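Local coordinates for protein putative Acetyltransferase (Pyrococcus horikoshii, PDB 3DDD) that binds coenzyme A and is probably an acyltransferase of the GNAT family, transferring groups other than amino-acyl groups, at residues A[200-205]-A[217-223]; A[190-196]-A[206-210]; A[160-164]-A[196-201]. One frame throughout, in Å; residues are numbered along the deposited sequence.

Interaction 1 (A[200-205]-A[217-223]); sequences AENEGF and VADSPRV
Arg222 turns its guanidinium to Glu201 and Glu203, forming a salt-bridge network at the open end of an antiparallel beta hairpin, 204-209 with 212-218, in the GNAT fold. Its NH2 lies 3.0 Å from Glu201 OE2 and also donates to Glu201 OE1, which is met on its syn side. Carboxylate and guanidinium planes are only 13° apart, so the two flat groups meet almost coplanar although the side chains cross at about a right angle. Glu203 joins more loosely: its OE1 stands 4.0 Å from Arg222 NH1, a long salt bridge, with the planes steeply inclined. Lys226, one helical turn further on, is a second cation for Glu201 OE2, so Glu201 has two cationic partners, which probably favours its charged form. Phe205 and Val217 form a hydrogen-bonded pair through both N-H groups, and Asp219 N donates to Glu203 O at 2.8 Å, nearly straight (171° at the hydrogen). Glu203 and Gly204 together face Ala200 in a classic beta bulge at the strand's start. Gly204 brings its bare CA to 4.0 Å from Ala218 CA; a side chain at this position would run into Val223. Ser220 caps the helix that follows, OG taking a weak bond from Val223 N. Val223 is the apolar centre. With CG1 anti to the backbone N (chi1 164°), that branch turns to Ala200 CB at 3.7 Å, while CG2 touches OE1 of both acids. On the sheet's other face, where helix 169-179 packs, Phe205 and Val217 run side by side, and ring atom Phe205 CE2 packs 3.8 Å from Val217 CB.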
loop_
_atom_site.group_PDB
_atom_site.type_symbol
_atom_site.label_atom_id
_atom_site.label_comp_id
_atom_site.label_asym_id
_atom_site.label_seq_id
_atom_site.Cartn_x
_atom_site.Cartn_y
_atom_site.Cartn_z
ATOM N N ALA A 200 -15.720 6.707 -14.967
ATOM C CA ALA A 200 -16.600 7.820 -15.313
ATOM C C ALA A 200 -16.086 8.375 -16.603
ATOM O O ALA A 200 -14.908 8.697 -16.693
ATOM C CB ALA A 200 -16.553 8.889 -14.271
ATOM N N GLU A 201 -16.966 8.486 -17.601
ATOM C CA GLU A 201 -16.610 9.124 -18.860
ATOM C C GLU A 201 -15.350 8.357 -19.308
ATOM O O GLU A 201 -15.286 7.105 -19.105
ATOM C CB GLU A 201 -16.472 10.650 -18.606
ATOM C CG GLU A 201 -17.879 11.255 -18.268
ATOM C CD GLU A 201 -17.920 12.475 -17.312
ATOM O OE1 GLU A 201 -17.112 13.418 -17.486
ATOM O OE2 GLU A 201 -18.804 12.491 -16.400
ATOM N N ASN A 202 -14.363 9.042 -19.878
ATOM C CA ASN A 202 -13.019 8.451 -19.945
ATOM C C ASN A 202 -12.022 9.327 -19.202
ATOM O O ASN A 202 -10.888 9.509 -19.641
ATOM C CB ASN A 202 -12.574 8.244 -21.394
ATOM C CG ASN A 202 -13.287 7.077 -22.074
ATOM O OD1 ASN A 202 -14.341 6.614 -21.611
ATOM N ND2 ASN A 202 -12.711 6.599 -23.189
ATOM N N GLU A 203 -12.456 9.859 -18.063
ATOM C CA GLU A 203 -11.733 10.905 -17.334
ATOM C C GLU A 203 -11.400 10.516 -15.902
ATOM O O GLU A 203 -10.803 11.302 -15.177
ATOM C CB GLU A 203 -12.571 12.187 -17.273
ATOM C CG GLU A 203 -12.872 12.895 -18.600
ATOM C CD GLU A 203 -13.798 14.104 -18.387
ATOM O OE1 GLU A 203 -13.718 14.743 -17.301
ATOM O OE2 GLU A 203 -14.602 14.414 -19.295
ATOM N N GLY A 204 -11.801 9.324 -15.467
ATOM C CA GLY A 204 -11.459 8.917 -14.128
ATOM C C GLY A 204 -11.861 7.513 -13.798
ATOM O O GLY A 204 -12.690 6.940 -14.474
ATOM N N PHE A 205 -11.228 6.961 -12.769
ATOM C CA PHE A 205 -11.555 5.636 -12.269
ATOM C C PHE A 205 -11.288 5.532 -10.771
ATOM O O PHE A 205 -10.462 6.273 -10.211
ATOM C CB PHE A 205 -10.791 4.519 -13.024
ATOM C CG PHE A 205 -9.374 4.323 -12.558
ATOM C CD1 PHE A 205 -9.080 3.436 -11.537
ATOM C CD2 PHE A 205 -8.325 5.025 -13.155
ATOM C CE1 PHE A 205 -7.804 3.260 -11.101
ATOM C CE2 PHE A 205 -7.027 4.864 -12.726
ATOM C CZ PHE A 205 -6.755 3.990 -11.692
ATOM N N VAL A 217 -8.352 8.096 -9.254
ATOM C CA VAL A 217 -7.693 9.005 -10.194
ATOM C C VAL A 217 -8.756 9.667 -11.087
ATOM O O VAL A 217 -9.644 8.976 -11.599
ATOM C CB VAL A 217 -6.643 8.267 -11.061
ATOM C CG1 VAL A 217 -5.915 9.241 -12.026
ATOM C CG2 VAL A 217 -5.631 7.569 -10.152
ATOM N N ALA A 218 -8.705 10.993 -11.204
ATOM C CA ALA A 218 -9.686 11.757 -12.008
ATOM C C ALA A 218 -9.090 13.028 -12.581
ATOM O O ALA A 218 -8.372 13.742 -11.883
ATOM C CB ALA A 218 -10.914 12.121 -11.184
ATOM N N ASP A 219 -9.424 13.322 -13.838
ATOM C CA ASP A 219 -9.013 14.571 -14.506
ATOM C C ASP A 219 -9.662 15.821 -13.926
ATOM O O ASP A 219 -9.166 16.922 -14.179
ATOM C CB ASP A 219 -9.354 14.542 -16.014
ATOM C CG ASP A 219 -8.270 13.871 -16.876
ATOM O OD1 ASP A 219 -7.076 13.810 -16.475
ATOM O OD2 ASP A 219 -8.628 13.415 -17.996
ATOM N N SER A 220 -10.786 15.679 -13.214
ATOM C CA SER A 220 -11.397 16.819 -12.507
ATOM C C SER A 220 -12.033 16.438 -11.185
ATOM O O SER A 220 -12.398 15.290 -10.972
ATOM C CB SER A 220 -12.450 17.524 -13.373
ATOM O OG SER A 220 -13.538 16.679 -13.661
ATOM N N PRO A 221 -12.171 17.407 -10.278
ATOM C CA PRO A 221 -12.890 17.129 -9.045
ATOM C C PRO A 221 -14.309 16.647 -9.249
ATOM O O PRO A 221 -14.778 15.827 -8.457
ATOM C CB PRO A 221 -12.884 18.476 -8.326
ATOM C CG PRO A 221 -11.637 19.162 -8.853
ATOM C CD PRO A 221 -11.620 18.779 -10.301
ATOM N N ARG A 222 -15.010 17.141 -10.274
ATOM C CA ARG A 222 -16.391 16.690 -10.475
ATOM C C ARG A 222 -16.467 15.225 -10.879
ATOM O O ARG A 222 -17.341 14.535 -10.406
ATOM C CB ARG A 222 -17.210 17.565 -11.427
ATOM C CG ARG A 222 -16.645 17.776 -12.792
ATOM C CD ARG A 222 -17.735 18.314 -13.765
ATOM N NE ARG A 222 -18.472 17.192 -14.327
ATOM C CZ ARG A 222 -18.060 16.449 -15.353
ATOM N NH1 ARG A 222 -16.910 16.702 -15.982
ATOM N NH2 ARG A 222 -18.815 15.438 -15.756
ATOM N N VAL A 223 -15.556 14.754 -11.726
ATOM C CA VAL A 223 -15.496 13.336 -12.062
ATOM C C VAL A 223 -15.090 12.487 -10.844
ATOM O O VAL A 223 -15.714 11.439 -10.587
ATOM C CB VAL A 223 -14.613 13.079 -13.294
ATOM C CG1 VAL A 223 -14.247 11.626 -13.405
ATOM C CG2 VAL A 223 -15.367 13.548 -14.578
#

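Interaction 2 (A[190-196]-A[206-210]). With EDO (1,2-ethanediol), chain D.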
loop_
_atom_site.group_PDB
_atom_site.type_symbol
_atom_site.label_atom_id
_atom_site.label_comp_id
_atom_site.label_asym_id
_atom_site.label_seq_id
_atom_site.Cartn_x
_atom_site.Cartn_y
_atom_site.Cartn_z
ATOM N N TYR A 190 -6.157 -7.515 -7.451
ATOM C CA TYR A 190 -7.339 -7.145 -6.683
ATOM C C TYR A 190 -8.662 -7.461 -7.380
ATOM O O TYR A 190 -9.623 -7.905 -6.743
ATOM C CB TYR A 190 -7.297 -5.660 -6.312
ATOM C CG TYR A 190 -6.468 -5.398 -5.088
ATOM C CD1 TYR A 190 -7.006 -5.560 -3.823
ATOM C CD2 TYR A 190 -5.143 -5.007 -5.196
ATOM C CE1 TYR A 190 -6.253 -5.343 -2.686
ATOM C CE2 TYR A 190 -4.368 -4.775 -4.078
ATOM C CZ TYR A 190 -4.925 -4.945 -2.818
ATOM O OH TYR A 190 -4.159 -4.719 -1.709
HETATM N N MSE A 191 -8.712 -7.217 -8.675
HETATM C CA MSE A 191 -9.879 -7.530 -9.460
HETATM C C MSE A 191 -10.092 -9.036 -9.557
HETATM O O MSE A 191 -11.246 -9.482 -9.606
HETATM C CB MSE A 191 -9.812 -6.874 -10.829
HETATM C CG MSE A 191 -9.992 -5.381 -10.789
HETATM SE SE MSE A 191 -9.511 -4.471 -12.456
HETATM C CE MSE A 191 -10.975 -5.200 -13.557
ATOM N N ARG A 192 -9.032 -9.846 -9.537
ATOM C CA ARG A 192 -9.267 -11.315 -9.425
ATOM C C ARG A 192 -10.001 -11.703 -8.131
ATOM O O ARG A 192 -10.690 -12.734 -8.101
ATOM C CB ARG A 192 -7.983 -12.117 -9.578
ATOM C CG ARG A 192 -7.425 -12.069 -11.028
ATOM C CD ARG A 192 -6.334 -13.109 -11.262
ATOM N NE ARG A 192 -5.099 -12.754 -10.566
ATOM C CZ ARG A 192 -4.216 -11.894 -11.061
ATOM N NH1 ARG A 192 -4.449 -11.323 -12.232
ATOM N NH2 ARG A 192 -3.117 -11.584 -10.383
ATOM N N ARG A 193 -9.893 -10.873 -7.081
ATOM C CA ARG A 193 -10.542 -11.161 -5.810
ATOM C C ARG A 193 -11.832 -10.408 -5.568
ATOM O O ARG A 193 -12.315 -10.390 -4.453
ATOM C CB ARG A 193 -9.625 -10.847 -4.651
ATOM C CG ARG A 193 -8.259 -11.315 -4.837
ATOM C CD ARG A 193 -7.959 -12.537 -4.059
ATOM N NE ARG A 193 -6.602 -12.938 -4.403
ATOM C CZ ARG A 193 -5.943 -13.929 -3.829
ATOM N NH1 ARG A 193 -6.487 -14.615 -2.814
ATOM N NH2 ARG A 193 -4.719 -14.208 -4.266
ATOM N N GLY A 194 -12.350 -9.742 -6.580
ATOM C CA GLY A 194 -13.679 -9.181 -6.502
ATOM C C GLY A 194 -13.725 -7.676 -6.476
ATOM O O GLY A 194 -14.814 -7.107 -6.473
ATOM N N ALA A 195 -12.556 -7.034 -6.471
ATOM C CA ALA A 195 -12.474 -5.581 -6.481
ATOM C C ALA A 195 -13.160 -5.072 -7.733
ATOM O O ALA A 195 -13.074 -5.703 -8.773
ATOM C CB ALA A 195 -11.015 -5.115 -6.435
ATOM N N ARG A 196 -13.854 -3.937 -7.623
ATOM C CA ARG A 196 -14.675 -3.419 -8.705
ATOM C C ARG A 196 -14.019 -2.197 -9.295
ATOM O O ARG A 196 -13.646 -1.306 -8.553
ATOM C CB ARG A 196 -16.016 -2.996 -8.169
ATOM C CG ARG A 196 -16.830 -4.120 -7.455
ATOM C CD ARG A 196 -17.934 -3.430 -6.620
ATOM N NE ARG A 196 -18.915 -4.314 -5.993
ATOM C CZ ARG A 196 -19.918 -4.883 -6.633
ATOM N NH1 ARG A 196 -20.081 -4.701 -7.938
ATOM N NH2 ARG A 196 -20.751 -5.648 -5.958
ATOM N N GLY A 206 -11.999 4.599 -10.149
ATOM C CA GLY A 206 -11.736 4.184 -8.787
ATOM C C GLY A 206 -11.849 2.675 -8.654
ATOM O O GLY A 206 -12.645 2.041 -9.360
ATOM N N LEU A 207 -11.028 2.101 -7.768
ATOM C CA LEU A 207 -11.053 0.663 -7.519
ATOM C C LEU A 207 -11.623 0.446 -6.132
ATOM O O LEU A 207 -11.187 1.075 -5.207
ATOM C CB LEU A 207 -9.657 0.075 -7.623
ATOM C CG LEU A 207 -9.547 -1.448 -7.493
ATOM C CD1 LEU A 207 -10.127 -2.149 -8.723
ATOM C CD2 LEU A 207 -8.065 -1.784 -7.300
ATOM N N VAL A 208 -12.645 -0.388 -6.010
ATOM C CA VAL A 208 -13.310 -0.605 -4.735
ATOM C C VAL A 208 -13.095 -2.056 -4.356
ATOM O O VAL A 208 -13.480 -2.952 -5.096
ATOM C CB VAL A 208 -14.829 -0.272 -4.811
ATOM C CG1 VAL A 208 -15.509 -0.524 -3.473
ATOM C CG2 VAL A 208 -15.019 1.147 -5.212
ATOM N N TYR A 209 -12.451 -2.270 -3.211
ATOM C CA TYR A 209 -12.185 -3.582 -2.697
ATOM C C TYR A 209 -12.542 -3.576 -1.238
ATOM O O TYR A 209 -11.975 -2.792 -0.486
ATOM C CB TYR A 209 -10.688 -3.926 -2.860
ATOM C CG TYR A 209 -10.351 -5.284 -2.281
ATOM C CD1 TYR A 209 -10.923 -6.456 -2.804
ATOM C CD2 TYR A 209 -9.495 -5.407 -1.198
ATOM C CE1 TYR A 209 -10.608 -7.699 -2.278
ATOM C CE2 TYR A 209 -9.206 -6.640 -0.655
ATOM C CZ TYR A 209 -9.740 -7.782 -1.210
ATOM O OH TYR A 209 -9.442 -8.992 -0.617
ATOM N N ARG A 210 -13.476 -4.441 -0.832
ATOM C CA ARG A 210 -14.002 -4.428 0.522
ATOM C C ARG A 210 -14.546 -3.025 0.871
ATOM O O ARG A 210 -15.368 -2.455 0.134
ATOM C CB ARG A 210 -12.934 -4.879 1.485
ATOM C CG ARG A 210 -12.277 -6.234 1.110
ATOM C CD ARG A 210 -13.275 -7.365 1.079
ATOM N NE ARG A 210 -12.663 -8.690 0.923
ATOM C CZ ARG A 210 -12.359 -9.535 1.911
ATOM N NH1 ARG A 210 -12.581 -9.234 3.191
ATOM N NH2 ARG A 210 -11.821 -10.711 1.613
HETATM C C1 EDO D . -15.392 -5.658 -3.402
HETATM O O1 EDO D . -14.450 -6.529 -2.798
HETATM C C2 EDO D . -16.541 -5.537 -2.410
HETATM O O2 EDO D . -17.546 -4.707 -2.992
#
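Tyr190 and Tyr209 meet in a T-shaped stack that joins the last turn of helix 184-192 to the end of strand 204-209 in the GNAT fold. The Tyr190 edge, led by CD1 and CE1, is directed at one face of Tyr209; centroids are 5.1 Å apart and planes 73° to each other. CG trans to the backbone N (chi1 178°) places the Tyr209 ring there, and Tyr190 on one face and Arg210 CG, 3.5 Å above the centre of the other, confine it. Ile56 of helix 47-60 touches both tyrosines. The helix stops in a Schellman motif: Ala195 N returns to Tyr190 O and Gly194 N to Met191 O, with Gly194 at positive phi. Arg193 N also donates to Tyr190 O, from the opposite face of that carbonyl's plane to Ala195 N. The tight reversal delivers the chain into an antiparallel pairing, where Arg196 N to Val208 O (2.7 Å) and Val208 N to Arg196 O close a hydrogen-bonded pair. Beside the aromatic pair, Ala195 CB rests against Tyr209 CB and against Leu207 CD1, each at 3.8 Å. That same leucine methyl packs on Met191 CG, a selenomethionine here, while CD2, the other branch, faces Tyr190 CB. A 1,2-ethanediol, probably from the crystallisation liquor, bridges Arg196 and Arg210: Arg196 NE, in a guanidinium whose NH1 is salt-bridged to Glu163, gives O2 a weak bond in the guanidinium plane, and Arg210 N gives O1 an almost perfectly straight one, 3.0 Å long at 178°.

Interaction 3 (A[160-164]-A[196-201]). With EDO (1,2-ethanediol), chain D.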
loop_
_atom_site.group_PDB
_atom_site.type_symbol
_atom_site.label_atom_id
_atom_site.label_comp_id
_atom_site.label_asym_id
_atom_site.label_seq_id
_atom_site.Cartn_x
_atom_site.Cartn_y
_atom_site.Cartn_z
ATOM N N GLY A 160 -23.779 8.071 -14.776
ATOM C CA GLY A 160 -22.590 8.066 -15.639
ATOM C C GLY A 160 -21.363 7.294 -15.185
ATOM O O GLY A 160 -20.349 7.299 -15.900
ATOM N N VAL A 161 -21.447 6.629 -14.029
ATOM C CA VAL A 161 -20.334 5.793 -13.513
ATOM C C VAL A 161 -20.671 4.329 -13.717
ATOM O O VAL A 161 -21.698 3.883 -13.269
ATOM C CB VAL A 161 -20.048 6.045 -12.006
ATOM C CG1 VAL A 161 -18.887 5.157 -11.498
ATOM C CG2 VAL A 161 -19.722 7.489 -11.794
ATOM N N VAL A 162 -19.782 3.587 -14.371
ATOM C CA VAL A 162 -20.037 2.208 -14.740
ATOM C C VAL A 162 -18.926 1.333 -14.151
ATOM O O VAL A 162 -17.799 1.774 -13.971
ATOM C CB VAL A 162 -20.080 2.025 -16.307
ATOM C CG1 VAL A 162 -21.307 2.681 -16.912
ATOM C CG2 VAL A 162 -18.854 2.601 -16.955
ATOM N N GLU A 163 -19.255 0.089 -13.839
ATOM C CA GLU A 163 -18.249 -0.874 -13.454
ATOM C C GLU A 163 -17.871 -1.700 -14.669
ATOM O O GLU A 163 -18.738 -2.174 -15.388
ATOM C CB GLU A 163 -18.736 -1.785 -12.334
ATOM C CG GLU A 163 -17.669 -2.842 -12.035
ATOM C CD GLU A 163 -18.081 -3.881 -11.024
ATOM O OE1 GLU A 163 -19.163 -3.733 -10.439
ATOM O OE2 GLU A 163 -17.286 -4.844 -10.833
ATOM N N VAL A 164 -16.572 -1.872 -14.886
ATOM C CA VAL A 164 -16.051 -2.610 -16.045
ATOM C C VAL A 164 -15.221 -3.848 -15.596
ATOM O O VAL A 164 -14.501 -3.790 -14.613
ATOM C CB VAL A 164 -15.279 -1.645 -16.989
ATOM C CG1 VAL A 164 -16.239 -0.652 -17.616
ATOM C CG2 VAL A 164 -14.263 -0.863 -16.252
ATOM N N ARG A 196 -13.854 -3.937 -7.623
ATOM C CA ARG A 196 -14.675 -3.419 -8.705
ATOM C C ARG A 196 -14.019 -2.197 -9.295
ATOM O O ARG A 196 -13.646 -1.306 -8.553
ATOM C CB ARG A 196 -16.016 -2.996 -8.169
ATOM C CG ARG A 196 -16.830 -4.120 -7.455
ATOM C CD ARG A 196 -17.934 -3.430 -6.620
ATOM N NE ARG A 196 -18.915 -4.314 -5.993
ATOM C CZ ARG A 196 -19.918 -4.883 -6.633
ATOM N NH1 ARG A 196 -20.081 -4.701 -7.938
ATOM N NH2 ARG A 196 -20.751 -5.648 -5.958
ATOM N N LEU A 197 -13.910 -2.137 -10.626
ATOM C CA LEU A 197 -13.327 -0.983 -11.287
ATOM C C LEU A 197 -14.457 -0.060 -11.793
ATOM O O LEU A 197 -15.240 -0.409 -12.689
ATOM C CB LEU A 197 -12.374 -1.432 -12.394
ATOM C CG LEU A 197 -11.699 -0.350 -13.241
ATOM C CD1 LEU A 197 -10.696 0.471 -12.433
ATOM C CD2 LEU A 197 -11.061 -0.989 -14.451
ATOM N N LEU A 198 -14.541 1.123 -11.200
ATOM C CA LEU A 198 -15.583 2.078 -11.548
ATOM C C LEU A 198 -14.957 3.142 -12.421
ATOM O O LEU A 198 -13.883 3.612 -12.113
ATOM C CB LEU A 198 -16.186 2.697 -10.293
ATOM C CG LEU A 198 -16.766 1.735 -9.251
ATOM C CD1 LEU A 198 -17.313 2.540 -8.063
ATOM C CD2 LEU A 198 -17.861 0.834 -9.846
ATOM N N CYS A 199 -15.635 3.503 -13.506
ATOM C CA CYS A 199 -15.117 4.405 -14.500
ATOM C C CYS A 199 -16.164 5.461 -14.818
ATOM O O CYS A 199 -17.349 5.148 -14.931
ATOM C CB CYS A 199 -14.790 3.622 -15.781
ATOM S SG CYS A 199 -13.449 2.349 -15.628
ATOM N N ALA A 200 -15.720 6.707 -14.967
ATOM C CA ALA A 200 -16.600 7.820 -15.313
ATOM C C ALA A 200 -16.086 8.375 -16.603
ATOM O O ALA A 200 -14.908 8.697 -16.693
ATOM C CB ALA A 200 -16.553 8.889 -14.271
ATOM N N GLU A 201 -16.966 8.486 -17.601
ATOM C CA GLU A 201 -16.610 9.124 -18.860
ATOM C C GLU A 201 -15.350 8.357 -19.308
ATOM O O GLU A 201 -15.286 7.105 -19.105
ATOM C CB GLU A 201 -16.472 10.650 -18.606
ATOM C CG GLU A 201 -17.879 11.255 -18.268
ATOM C CD GLU A 201 -17.920 12.475 -17.312
ATOM O OE1 GLU A 201 -17.112 13.418 -17.486
ATOM O OE2 GLU A 201 -18.804 12.491 -16.400
HETATM C C1 EDO D . -15.392 -5.658 -3.402
HETATM O O1 EDO D . -14.450 -6.529 -2.798
HETATM C C2 EDO D . -16.541 -5.537 -2.410
HETATM O O2 EDO D . -17.546 -4.707 -2.992
HETATM O O HOH W 1 -14.771 -4.548 -11.956
#
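Glu163 and Arg196 cross obliquely at one end of an antiparallel strand pair, 161-164 with 196-200, in the GNAT fold, their carboxylate and guanidinium planes 73° apart. Glu163 is stretched out, CG trans to the backbone N (chi1 176°), which carries OE1 to the guanidinium edge. There OE1 lies in the plane of the guanidinium and takes a bond from Arg196 NH1 on its syn side at 2.8 Å, though the bond is bent (134° at the hydrogen). OE2 rests beside Arg196 CB and CG and accepts from a water that also donates to Val164 O and accepts from Leu197 N. An alanine in place of Glu163 is likely to leave Arg196 NH1 without its carboxylate and the water without one of its acceptors. On the same face, Leu198 CD2 lies 3.7 Å from Glu163 CB, and Leu198 CB meets Val161 CG1. The backbone of Val162 and Cys199 forms a hydrogen-bonded pair, Cys199 N to Val162 O at 2.8 Å. Across the sheet, where helix 169-179 covers Cys199, Val164 brings CG2, set between its backbone N and carbonyl carbon, against Leu197 CD2 and to 3.4 Å from Cys199 SG.

In the fold
Strands 161-164, 196-200, 204-209 and 212-218 lie next to one another in that order, and the three contacts sample this order of strands. Interactions 1 and 3 have centres about 10 Å apart and share Ala200 and Glu201; Phe205 CD1 packs 3.5 Å from Leu197 CD1 between them. Interaction 2, about 12 Å from interaction 3, shares with it Arg196, whose backbone pairs with Val208 in one and whose side chain bonds Glu163 in the other, and Gly206 O probably accepts from Leu198 N at 2.8 Å. Interactions 1 and 2, about 18 Å apart, occupy successive parts of strand 204-209. All three lie away from the coenzyme A site, where Arg100, Gly104 and Lys136 are among the residues that bind the cofactor.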